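Uncharacterized protein (Staphylococcus aureus, PDB 4YBV) is a hotdog-fold thioesterase that probably hydrolyses thioester bonds. Local coordinates at residues V24-V29 against D83-A88; F37-G42 against I78-D83; T99-I104 against R118-I123. The protein carries 1 engineered substitution. One frame throughout, in Å; residues are numbered along the deposited sequence.

Contact 1: residues V24-V29 against D83-A88; sequences VISMPV and DGRVTA
With its CG placed beside the backbone N (chi1 -63°) and its chain bent at chi3 (67°), Arg85 turns its guanidinium back over the neighbouring strand towards Ser26, whose OG sits between its own N and carbonyl carbon. NH2 of Arg85 gives a hydrogen bond of 3.1 Å to OG of Ser26, the acceptor lying in the guanidinium plane at its edge, while one face of the same group rests on the backbone from Met27 to Pro28. The same hydroxyl is hydrogen-bonded to OD2 of Asp16 on strand 14-19, its stronger partner, and the arginine adds a further hold. Beyond Ser26, CG2 of Thr87 meets CG1 of Val24 at 3.5 Å.

On the other face of the sheet the chemistry turns apolar. Met27 and Val86 run side by side, CG to CG2 3.8 Å. Just past the end of the strand, CG2 of Val29 meets CG1 of Val86 at 3.6 Å, the two side chains crossing at about a right angle. Between the faces runs a regular antiparallel ladder: Ile25 and Ala88 form one hydrogen-bonded pair, Met27 and Val86 the next. One more backbone bond, from N of Val29 to O of Gly84, joins the two chains just beyond the ladder.

Strand 22-28 lies between 14-19 and 85-95 in the sheet of the hotdog fold, its Ile25, together with Ala88 of 85-95, packing on helix 42-60.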
loop_
_atom_site.group_PDB
_atom_site.type_symbol
_atom_site.label_atom_id
_atom_site.label_comp_id
_atom_site.label_asym_id
_atom_site.label_seq_id
_atom_site.Cartn_x
_atom_site.Cartn_y
_atom_site.Cartn_z
ATOM N N VAL A 24 -5.715 18.880 10.773
ATOM C CA VAL A 24 -6.983 18.856 10.084
ATOM C C VAL A 24 -6.884 19.923 8.996
ATOM O O VAL A 24 -6.734 21.114 9.306
ATOM C CB VAL A 24 -8.183 19.114 11.074
ATOM C CG1 VAL A 24 -9.533 18.943 10.380
ATOM C CG2 VAL A 24 -8.075 18.170 12.293
ATOM N N ILE A 25 -6.926 19.492 7.733
ATOM C CA ILE A 25 -6.921 20.413 6.567
ATOM C C ILE A 25 -8.069 20.147 5.641
ATOM O O ILE A 25 -8.370 19.002 5.362
ATOM C CB ILE A 25 -5.669 20.251 5.686
ATOM C CG1 ILE A 25 -4.450 19.964 6.502
ATOM C CG2 ILE A 25 -5.441 21.464 4.835
ATOM C CD1 ILE A 25 -3.257 19.919 5.611
ATOM N N SER A 26 -8.672 21.184 5.092
ATOM C CA SER A 26 -9.800 20.985 4.200
ATOM C C SER A 26 -9.632 21.769 2.898
ATOM O O SER A 26 -8.729 22.618 2.771
ATOM C CB SER A 26 -11.124 21.396 4.893
ATOM O OG SER A 26 -11.075 22.739 5.319
ATOM N N MET A 27 -10.500 21.493 1.937
ATOM C CA MET A 27 -10.456 22.206 0.658
ATOM C C MET A 27 -11.781 22.054 -0.031
ATOM O O MET A 27 -12.483 21.069 0.218
ATOM C CB MET A 27 -9.304 21.679 -0.228
ATOM C CG MET A 27 -9.568 20.294 -0.811
ATOM S SD MET A 27 -8.135 19.622 -1.737
ATOM C CE MET A 27 -8.864 18.209 -2.481
ATOM N N PRO A 28 -12.155 23.035 -0.882
ATOM C CA PRO A 28 -13.414 22.977 -1.646
ATOM C C PRO A 28 -13.358 22.008 -2.828
ATOM O O PRO A 28 -12.350 21.928 -3.506
ATOM C CB PRO A 28 -13.586 24.408 -2.166
ATOM C CG PRO A 28 -12.192 24.954 -2.264
ATOM C CD PRO A 28 -11.440 24.310 -1.095
ATOM N N VAL A 29 -14.452 21.305 -3.077
ATOM C CA VAL A 29 -14.528 20.443 -4.246
ATOM C C VAL A 29 -14.999 21.307 -5.400
ATOM O O VAL A 29 -16.191 21.627 -5.488
ATOM C CB VAL A 29 -15.476 19.270 -4.020
ATOM C CG1 VAL A 29 -15.586 18.409 -5.294
ATOM C CG2 VAL A 29 -15.007 18.447 -2.847
ATOM N N ASP A 83 -19.417 18.021 -4.335
ATOM C CA ASP A 83 -19.531 19.416 -3.942
ATOM C C ASP A 83 -19.197 19.581 -2.477
ATOM O O ASP A 83 -18.871 18.605 -1.794
ATOM C CB ASP A 83 -20.942 19.958 -4.240
ATOM C CG ASP A 83 -22.059 19.005 -3.802
ATOM O OD1 ASP A 83 -22.043 18.484 -2.663
ATOM O OD2 ASP A 83 -22.962 18.760 -4.632
ATOM N N GLY A 84 -19.275 20.819 -2.005
ATOM C CA GLY A 84 -18.971 21.113 -0.617
ATOM C C GLY A 84 -17.477 21.195 -0.389
ATOM O O GLY A 84 -16.739 21.701 -1.245
ATOM N N ARG A 85 -17.043 20.723 0.773
ATOM C CA ARG A 85 -15.635 20.716 1.146
ATOM C C ARG A 85 -15.309 19.315 1.530
ATOM O O ARG A 85 -16.194 18.572 1.934
ATOM C CB ARG A 85 -15.329 21.670 2.306
ATOM C CG ARG A 85 -15.607 23.129 1.980
ATOM C CD ARG A 85 -15.250 24.025 3.167
ATOM N NE ARG A 85 -13.814 24.071 3.457
ATOM C CZ ARG A 85 -12.964 24.902 2.865
ATOM N NH1 ARG A 85 -13.400 25.726 1.934
ATOM N NH2 ARG A 85 -11.675 24.909 3.189
ATOM N N VAL A 86 -14.044 18.939 1.382
ATOM C CA VAL A 86 -13.558 17.712 1.975
ATOM C C VAL A 86 -12.526 18.050 3.020
ATOM O O VAL A 86 -11.783 19.044 2.910
ATOM C CB VAL A 86 -12.961 16.748 0.928
ATOM C CG1 VAL A 86 -14.062 16.336 -0.028
ATOM C CG2 VAL A 86 -11.768 17.381 0.199
ATOM N N THR A 87 -12.482 17.199 4.037
ATOM C CA THR A 87 -11.642 17.423 5.190
ATOM C C THR A 87 -10.818 16.208 5.499
ATOM O O THR A 87 -11.318 15.091 5.650
ATOM C CB THR A 87 -12.499 17.773 6.442
ATOM O OG1 THR A 87 -13.318 18.890 6.120
ATOM C CG2 THR A 87 -11.577 18.116 7.600
ATOM N N ALA A 88 -9.532 16.439 5.607
ATOM C CA ALA A 88 -8.573 15.403 5.926
ATOM C C ALA A 88 -8.129 15.552 7.378
ATOM O O ALA A 88 -7.639 16.611 7.747
ATOM C CB ALA A 88 -7.395 15.522 5.029
#

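Contact 2: residues F37-G42 against I78-D83; sequences FGYLHG and IHSAKD
Tyr39 and Leu40 meet the backbone and side chains of Ser80, Ala81 and Lys82 where two loops pass each other. The central bond runs from N of Leu40 to O of Ala81, 2.8 Å long and nearly straight at 169°, with the donor almost in line with the carbonyl. The same oxygen lies 3.3 Å from CB of Tyr39, near the plane of the ring at its edge. A water completes a second link between the backbones: it donates to O of Leu40 and accepts from N of Ala81, at 2.9 Å from that nitrogen. Ala81 is therefore held through both its N-H and its C=O.

Around this polar centre the tyrosine ring is flanked along its CD2-CE2 side. OG of Ser80 approaches CD2 of Tyr39 obliquely to 3.3 Å, and CD of Lys82 comes within 3.5 Å of CE2 of Tyr39. The lysine leaves its backbone with CG between N and the carbonyl carbon (chi1 38°) and then stretches out, so that its methylenes run beside the ring in the same direction.

Further out, a cis peptide joins Phe37 to Gly38 just ahead of the tyrosine. His41 then caps the start of helix 42-60, the central helix of the hotdog fold, its ND1 bonding to N of Gly43, while its NE2 bonds to OG1 of Thr51 of the second subunit. At the surface of the chain, the Leu40-Ala81 bond and the water tie the loop leading into that helix to the loop between strands 67-77 and 85-95, with Leu40 and Ala81 both packing on Val86 of strand 85-95.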
loop_
_atom_site.group_PDB
_atom_site.type_symbol
_atom_site.label_atom_id
_atom_site.label_comp_id
_atom_site.label_asym_id
_atom_site.label_seq_id
_atom_site.Cartn_x
_atom_site.Cartn_y
_atom_site.Cartn_z
ATOM N N PHE A 37 -15.549 12.891 -14.734
ATOM C CA PHE A 37 -16.870 12.271 -14.580
ATOM C C PHE A 37 -18.103 13.059 -14.079
ATOM O O PHE A 37 -19.170 12.879 -14.649
ATOM C CB PHE A 37 -16.735 10.965 -13.792
ATOM C CG PHE A 37 -17.940 10.085 -13.879
ATOM C CD1 PHE A 37 -18.679 9.788 -12.751
ATOM C CD2 PHE A 37 -18.339 9.561 -15.094
ATOM C CE1 PHE A 37 -19.795 8.981 -12.834
ATOM C CE2 PHE A 37 -19.455 8.752 -15.185
ATOM C CZ PHE A 37 -20.182 8.463 -14.053
ATOM N N GLY A 38 -18.015 13.937 -13.084
ATOM C CA GLY A 38 -16.835 14.217 -12.308
ATOM C C GLY A 38 -17.163 14.425 -10.835
ATOM O O GLY A 38 -18.071 15.161 -10.463
ATOM N N TYR A 39 -16.382 13.771 -9.997
ATOM C CA TYR A 39 -16.467 13.842 -8.573
ATOM C C TYR A 39 -15.021 14.181 -8.264
ATOM O O TYR A 39 -14.191 14.146 -9.146
ATOM C CB TYR A 39 -16.885 12.524 -7.986
ATOM C CG TYR A 39 -18.321 12.193 -8.257
ATOM C CD1 TYR A 39 -18.688 11.590 -9.426
ATOM C CD2 TYR A 39 -19.309 12.478 -7.338
ATOM C CE1 TYR A 39 -19.995 11.279 -9.686
ATOM C CE2 TYR A 39 -20.620 12.164 -7.590
ATOM C CZ TYR A 39 -20.949 11.566 -8.774
ATOM O OH TYR A 39 -22.237 11.247 -9.057
ATOM N N LEU A 40 -14.736 14.555 -7.048
ATOM C CA LEU A 40 -13.393 14.949 -6.700
ATOM C C LEU A 40 -12.415 13.863 -7.180
ATOM O O LEU A 40 -12.631 12.694 -6.943
ATOM C CB LEU A 40 -13.259 15.152 -5.192
ATOM C CG LEU A 40 -11.894 15.532 -4.630
ATOM C CD1 LEU A 40 -11.450 16.889 -5.119
ATOM C CD2 LEU A 40 -11.929 15.440 -3.079
ATOM N N HIS A 41 -11.375 14.276 -7.877
ATOM C CA HIS A 41 -10.324 13.342 -8.371
ATOM C C HIS A 41 -9.647 12.612 -7.195
ATOM O O HIS A 41 -9.174 13.257 -6.281
ATOM C CB HIS A 41 -9.291 14.133 -9.166
ATOM C CG HIS A 41 -8.389 13.301 -10.027
ATOM N ND1 HIS A 41 -7.405 12.485 -9.506
ATOM C CD2 HIS A 41 -8.290 13.193 -11.379
ATOM C CE1 HIS A 41 -6.750 11.906 -10.495
ATOM N NE2 HIS A 41 -7.277 12.314 -11.647
ATOM N N GLY A 42 -9.589 11.287 -7.214
ATOM C CA GLY A 42 -8.909 10.551 -6.144
ATOM C C GLY A 42 -7.497 11.062 -5.810
ATOM O O GLY A 42 -7.012 11.039 -4.644
ATOM N N ILE A 78 -13.260 5.373 -1.154
ATOM C CA ILE A 78 -14.480 4.792 -0.570
ATOM C C ILE A 78 -15.730 5.372 -1.203
ATOM O O ILE A 78 -16.254 4.808 -2.142
ATOM C CB ILE A 78 -14.581 5.011 0.967
ATOM C CG1 ILE A 78 -13.321 4.552 1.693
ATOM C CG2 ILE A 78 -15.817 4.301 1.553
ATOM C CD1 ILE A 78 -13.057 3.088 1.577
ATOM N N HIS A 79 -16.208 6.502 -0.695
ATOM C CA HIS A 79 -17.310 7.220 -1.326
ATOM C C HIS A 79 -16.766 8.346 -2.174
ATOM O O HIS A 79 -15.572 8.578 -2.209
ATOM C CB HIS A 79 -18.277 7.799 -0.291
ATOM C CG HIS A 79 -19.069 6.763 0.447
ATOM N ND1 HIS A 79 -18.706 6.297 1.696
ATOM C CD2 HIS A 79 -20.209 6.107 0.115
ATOM C CE1 HIS A 79 -19.590 5.398 2.099
ATOM N NE2 HIS A 79 -20.512 5.269 1.161
ATOM N N SER A 80 -17.662 9.048 -2.849
ATOM C CA SER A 80 -17.272 10.162 -3.699
ATOM C C SER A 80 -17.752 11.465 -3.101
ATOM O O SER A 80 -18.580 11.479 -2.165
ATOM C CB SER A 80 -17.824 9.992 -5.116
ATOM O OG SER A 80 -19.244 10.081 -5.114
ATOM N N ALA A 81 -17.203 12.559 -3.614
ATOM C CA ALA A 81 -17.647 13.894 -3.235
ATOM C C ALA A 81 -17.831 14.658 -4.517
ATOM O O ALA A 81 -16.959 14.565 -5.377
ATOM C CB ALA A 81 -16.623 14.582 -2.349
ATOM N N LYS A 82 -18.929 15.406 -4.667
ATOM C CA LYS A 82 -19.105 16.211 -5.897
ATOM C C LYS A 82 -19.202 17.696 -5.605
ATOM O O LYS A 82 -19.080 18.536 -6.506
ATOM C CB LYS A 82 -20.336 15.763 -6.672
ATOM C CG LYS A 82 -21.510 15.373 -5.796
ATOM C CD LYS A 82 -22.659 14.840 -6.624
ATOM C CE LYS A 82 -23.597 14.011 -5.753
ATOM N NZ LYS A 82 -24.532 13.162 -6.555
ATOM N N ASP A 83 -19.417 18.021 -4.335
ATOM C CA ASP A 83 -19.531 19.416 -3.942
ATOM C C ASP A 83 -19.197 19.581 -2.477
ATOM O O ASP A 83 -18.871 18.605 -1.794
ATOM C CB ASP A 83 -20.942 19.958 -4.240
ATOM C CG ASP A 83 -22.059 19.005 -3.802
ATOM O OD1 ASP A 83 -22.043 18.484 -2.663
ATOM O OD2 ASP A 83 -22.962 18.760 -4.632
HETATM O O HOH W 1 -14.783 11.730 -5.038
#

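Contact 3: residues T99-I104 against R118-I123; sequences THVWDI and RGTVAI
His100 lays one face of its imidazole against Ile123, whose CD1 stands 3.8 Å from the ring centroid and only 10° off the normal, a CH-pi contact over the middle of the ring. The two side chains cross at about a right angle. The ring's ND1 is held by OG of Ser57 on helix 42-60, as is NE1 of Trp102, so one serine hydroxyl engages both aromatic side chains. Trp102 turns CD1 obliquely towards CG2 of Val121, 4.2 Å away.

The backbones form the antiparallel hairpin of strands 99-107 and 113-124, part of the hotdog sheet that wraps helix 42-60. His100 and Val121 make one hydrogen-bonded pair, Trp102 and Gly119 the next; N of Val121 reaches O of His100 at 2.9 Å and 178°. At Gly119, CD1 of Ile104 approaches the backbone N to 3.9 Å.

The face carrying Val101 and Arg118 turns away from that helix. The Arg118 chain leaves with CG opposite its own N (chi1 -170°) and lies alongside Val101, CG to CG1 4.1 Å. It then bends at chi3; NE bonds to OD1 of Asn76 and NH2 to OD1 of Asn74, both of the third subunit, and OG1 of Thr120 bonds to ND2 of that Asn76.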
loop_
_atom_site.group_PDB
_atom_site.type_symbol
_atom_site.label_atom_id
_atom_site.label_comp_id
_atom_site.label_asym_id
_atom_site.label_seq_id
_atom_site.Cartn_x
_atom_site.Cartn_y
_atom_site.Cartn_z
ATOM N N THR A 99 11.581 7.759 11.071
ATOM C CA THR A 99 10.340 7.825 10.311
ATOM C C THR A 99 9.098 8.100 11.182
ATOM O O THR A 99 9.018 7.678 12.339
ATOM C CB THR A 99 10.115 6.518 9.506
ATOM O OG1 THR A 99 10.024 5.422 10.411
ATOM C CG2 THR A 99 11.288 6.243 8.568
ATOM N N HIS A 100 8.128 8.820 10.621
ATOM C CA HIS A 100 6.793 8.936 11.205
ATOM C C HIS A 100 5.785 8.186 10.368
ATOM O O HIS A 100 5.822 8.218 9.129
ATOM C CB HIS A 100 6.340 10.391 11.312
ATOM C CG HIS A 100 7.217 11.232 12.177
ATOM N ND1 HIS A 100 7.069 12.598 12.272
ATOM C CD2 HIS A 100 8.260 10.902 12.981
ATOM C CE1 HIS A 100 7.990 13.076 13.091
ATOM N NE2 HIS A 100 8.720 12.067 13.534
ATOM N N VAL A 101 4.844 7.551 11.036
ATOM C CA VAL A 101 3.785 6.875 10.325
ATOM C C VAL A 101 2.488 7.527 10.711
ATOM O O VAL A 101 2.213 7.641 11.902
ATOM C CB VAL A 101 3.802 5.361 10.639
ATOM C CG1 VAL A 101 2.603 4.670 10.048
ATOM C CG2 VAL A 101 5.111 4.766 10.137
ATOM N N TRP A 102 1.714 7.991 9.718
ATOM C CA TRP A 102 0.443 8.714 9.908
ATOM C C TRP A 102 -0.774 7.987 9.388
ATOM O O TRP A 102 -0.736 7.350 8.315
ATOM C CB TRP A 102 0.481 10.080 9.187
ATOM C CG TRP A 102 1.397 11.087 9.784
ATOM C CD1 TRP A 102 2.736 11.213 9.574
ATOM C CD2 TRP A 102 1.031 12.122 10.701
ATOM N NE1 TRP A 102 3.232 12.270 10.319
ATOM C CE2 TRP A 102 2.201 12.837 11.019
ATOM C CE3 TRP A 102 -0.174 12.515 11.283
ATOM C CZ2 TRP A 102 2.203 13.927 11.906
ATOM C CZ3 TRP A 102 -0.172 13.606 12.163
ATOM C CH2 TRP A 102 1.018 14.294 12.451
ATOM N N ASP A 103 -1.885 8.167 10.087
ATOM C CA ASP A 103 -3.173 7.671 9.632
ATOM C C ASP A 103 -3.984 8.863 9.134
ATOM O O ASP A 103 -4.037 9.848 9.817
ATOM C CB ASP A 103 -3.896 6.982 10.778
ATOM C CG ASP A 103 -4.898 5.996 10.308
ATOM O OD1 ASP A 103 -4.470 4.854 10.025
ATOM O OD2 ASP A 103 -6.095 6.347 10.227
ATOM N N ILE A 104 -4.581 8.796 7.940
ATOM C CA ILE A 104 -5.350 9.931 7.428
ATOM C C ILE A 104 -6.728 9.495 6.968
ATOM O O ILE A 104 -6.858 8.575 6.164
ATOM C CB ILE A 104 -4.659 10.663 6.248
ATOM C CG1 ILE A 104 -3.191 10.962 6.513
ATOM C CG2 ILE A 104 -5.372 11.983 5.932
ATOM C CD1 ILE A 104 -2.249 9.996 5.828
ATOM N N ARG A 118 -2.701 5.818 4.582
ATOM C CA ARG A 118 -1.595 5.781 5.556
ATOM C C ARG A 118 -0.396 6.389 4.868
ATOM O O ARG A 118 -0.193 6.172 3.666
ATOM C CB ARG A 118 -1.308 4.345 6.064
ATOM C CG ARG A 118 -0.329 4.229 7.274
ATOM C CD ARG A 118 -0.345 2.821 7.919
ATOM N NE ARG A 118 0.284 1.900 7.001
ATOM C CZ ARG A 118 -0.359 1.010 6.248
ATOM N NH1 ARG A 118 -1.672 0.852 6.357
ATOM N NH2 ARG A 118 0.328 0.280 5.385
ATOM N N GLY A 119 0.373 7.186 5.594
ATOM C CA GLY A 119 1.599 7.730 5.050
ATOM C C GLY A 119 2.830 7.559 5.906
ATOM O O GLY A 119 2.787 7.641 7.123
ATOM N N THR A 120 3.939 7.290 5.251
ATOM C CA THR A 120 5.220 7.142 5.889
ATOM C C THR A 120 6.178 8.227 5.479
ATOM O O THR A 120 6.546 8.343 4.294
ATOM C CB THR A 120 5.878 5.822 5.558
ATOM O OG1 THR A 120 4.990 4.764 5.901
ATOM C CG2 THR A 120 7.189 5.710 6.337
ATOM N N VAL A 121 6.596 8.996 6.487
ATOM C CA VAL A 121 7.417 10.178 6.288
ATOM C C VAL A 121 8.813 10.007 6.869
ATOM O O VAL A 121 8.959 9.824 8.071
ATOM C CB VAL A 121 6.780 11.432 6.934
ATOM C CG1 VAL A 121 7.704 12.644 6.766
ATOM C CG2 VAL A 121 5.416 11.678 6.368
ATOM N N ALA A 122 9.836 10.104 6.020
ATOM C CA ALA A 122 11.216 9.997 6.477
ATOM C C ALA A 122 11.659 11.327 7.081
ATOM O O ALA A 122 11.318 12.394 6.549
ATOM C CB ALA A 122 12.140 9.602 5.323
ATOM N N ILE A 123 12.399 11.281 8.191
ATOM C CA ILE A 123 12.896 12.521 8.786
ATOM C C ILE A 123 14.383 12.630 8.455
ATOM O O ILE A 123 15.185 11.795 8.873
ATOM C CB ILE A 123 12.637 12.582 10.320
ATOM C CG1 ILE A 123 11.201 12.165 10.650
ATOM C CG2 ILE A 123 12.880 13.986 10.853
ATOM C CD1 ILE A 123 10.143 13.053 10.039
#

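How the contacts relate
Contacts 1 and 3 are two antiparallel ladders of one sheet, joined through neighbouring strands 85-95 and 99-107, where CB of Ala88 touches CG2 of Ile104. They lie on opposite sides of the chain's centre, about 21 Å apart between centres. Contact 3 is the more buried, with an aromatic face toward helix 42-60 and a polar one meeting the third subunit. Contact 1, partly buried and touching no other chain of the assembly, pairs an arginine-serine bond on one face with aliphatic packing on the other. Contact 2 is a surface meeting of loops, held by one direct backbone bond and a water instead of a ladder; it adjoins contact 1, shares Asp83 with it, and stays clear of contact 3.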